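Local coordinates for protein quinone oxidoreductase (Coxiella burnetii, PDB 3TQH) that binds NADPH and probably reduces quinones with it, as a medium-chain dehydrogenase/reductase of the quinone oxidoreductase type, at residues G92-G97 with L126-A131. Sequence-based numbering, arbitrary orientation.
Sequences GDKVMG and LSFLQA. With SO4 (sulfate ion), chain D.
A sulfate ion, probably from the crystallisation liquor, takes a nearly straight hydrogen bond from the backbone of Phe128, whose N lies 2.7 Å from O3 of the sulfate. The anion thus sits at the N-terminal end of the helix beginning at Phe128, where the helix dipole would favour a negative charge. The same turn is closed by a capping box: Ser127 OG accepts from Gln130 N at 3.0 Å, and Ser127 N in turn donates to Gln130 OE1 at 3.2 Å, meeting a lone pair in the plane of the amide carbonyl. Against strand 94-97 this turn packs through apolar atoms. Phe128 sends the far end of its ring to the aliphatic part of Lys94, with CZ 3.7 Å from Lys94 CD; the two side chains cross at about a right angle, while sulfate O3 lies at the ring edge, near its plane. Deeper in, Met96, modelled as selenomethionine, lays CB against Ala131 CB at 3.8 Å and meets Leu126 CD1 with SE at 3.7 Å. A bend at chi3 (-52°) brings its CE to within 3.2 Å of Ala131 O. The contact seats helix 128-133 on the sheet of the GroES-like domain, where strand 94-98 runs between strands 74-82 and 119-121. His41 stacks on the Phe128 ring, and Leu275 of helix 272-283 also packs against Met96.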
# COMPACT_ATOMS: atom_id res chain seq x y z
N GLY A 92 -5.27 -5.17 25.79
CA GLY A 92 -6.11 -6.24 25.25
C GLY A 92 -6.89 -5.87 24.00
O GLY A 92 -7.45 -6.75 23.35
N ASP A 93 -6.93 -4.58 23.67
CA ASP A 93 -7.64 -4.13 22.47
C ASP A 93 -6.99 -4.70 21.21
O ASP A 93 -5.77 -4.75 21.11
CB ASP A 93 -7.66 -2.59 22.37
CG ASP A 93 -8.67 -1.94 23.31
OD1 ASP A 93 -9.45 -2.64 24.00
OD2 ASP A 93 -8.69 -0.69 23.36
N LYS A 94 -7.81 -5.15 20.27
CA LYS A 94 -7.33 -5.60 18.98
C LYS A 94 -7.26 -4.38 18.06
O LYS A 94 -8.25 -3.67 17.90
CB LYS A 94 -8.25 -6.67 18.40
CG LYS A 94 -8.39 -7.91 19.31
CD LYS A 94 -9.35 -8.96 18.72
CE LYS A 94 -9.52 -10.15 19.67
NZ LYS A 94 -10.80 -10.89 19.43
N VAL A 95 -6.09 -4.15 17.47
CA VAL A 95 -5.85 -2.93 16.70
C VAL A 95 -5.18 -3.18 15.35
O VAL A 95 -4.59 -4.24 15.12
CB VAL A 95 -4.98 -1.92 17.49
CG1 VAL A 95 -5.70 -1.47 18.76
CG2 VAL A 95 -3.62 -2.53 17.81
N MSE A 96 -5.28 -2.18 14.49
CA MSE A 96 -4.73 -2.24 13.14
C MSE A 96 -4.27 -0.84 12.75
O MSE A 96 -4.88 0.15 13.14
CB MSE A 96 -5.79 -2.73 12.16
CG MSE A 96 -7.15 -2.06 12.33
SE MSE A 96 -8.47 -2.56 10.99
CE MSE A 96 -7.43 -2.20 9.37
N GLY A 97 -3.18 -0.77 12.00
CA GLY A 97 -2.67 0.52 11.58
C GLY A 97 -1.27 0.48 11.02
O GLY A 97 -0.83 -0.53 10.45
N LEU A 126 -13.40 -8.50 10.87
CA LEU A 126 -12.12 -8.53 10.17
C LEU A 126 -11.17 -9.54 10.80
O LEU A 126 -11.00 -9.57 12.02
CB LEU A 126 -11.44 -7.15 10.22
CG LEU A 126 -11.92 -6.02 9.31
CD1 LEU A 126 -11.14 -4.73 9.61
CD2 LEU A 126 -11.77 -6.40 7.85
N SER A 127 -10.53 -10.37 9.98
CA SER A 127 -9.43 -11.19 10.46
C SER A 127 -8.21 -10.29 10.65
O SER A 127 -8.15 -9.20 10.09
CB SER A 127 -9.10 -12.32 9.48
OG SER A 127 -8.39 -11.84 8.36
N PHE A 128 -7.25 -10.75 11.44
CA PHE A 128 -5.99 -10.03 11.63
C PHE A 128 -5.21 -9.89 10.31
O PHE A 128 -4.65 -8.83 10.03
CB PHE A 128 -5.13 -10.72 12.69
CG PHE A 128 -5.58 -10.47 14.11
CD1 PHE A 128 -6.29 -11.44 14.81
CD2 PHE A 128 -5.32 -9.25 14.73
CE1 PHE A 128 -6.71 -11.21 16.11
CE2 PHE A 128 -5.74 -9.02 16.03
CZ PHE A 128 -6.43 -10.00 16.73
N LEU A 129 -5.18 -10.96 9.51
CA LEU A 129 -4.54 -10.93 8.20
C LEU A 129 -5.17 -9.88 7.27
O LEU A 129 -4.45 -9.15 6.58
CB LEU A 129 -4.61 -12.31 7.54
CG LEU A 129 -3.79 -13.41 8.21
CD1 LEU A 129 -4.23 -14.78 7.71
CD2 LEU A 129 -2.30 -13.19 7.98
N GLN A 130 -6.50 -9.81 7.25
CA GLN A 130 -7.19 -8.78 6.48
C GLN A 130 -6.86 -7.38 7.01
O GLN A 130 -6.61 -6.46 6.23
CB GLN A 130 -8.70 -9.00 6.50
CG GLN A 130 -9.18 -10.14 5.62
CD GLN A 130 -10.67 -10.38 5.73
OE1 GLN A 130 -11.25 -10.31 6.82
NE2 GLN A 130 -11.31 -10.66 4.60
N ALA A 131 -6.85 -7.23 8.33
CA ALA A 131 -6.60 -5.93 8.95
C ALA A 131 -5.19 -5.39 8.65
O ALA A 131 -5.02 -4.19 8.50
CB ALA A 131 -6.83 -6.00 10.46
S SO4 D . -6.83 -14.38 12.03
O1 SO4 D . -5.90 -14.76 13.09
O2 SO4 D . -7.80 -15.46 11.80
O3 SO4 D . -7.60 -13.20 12.44
O4 SO4 D . -6.08 -14.10 10.80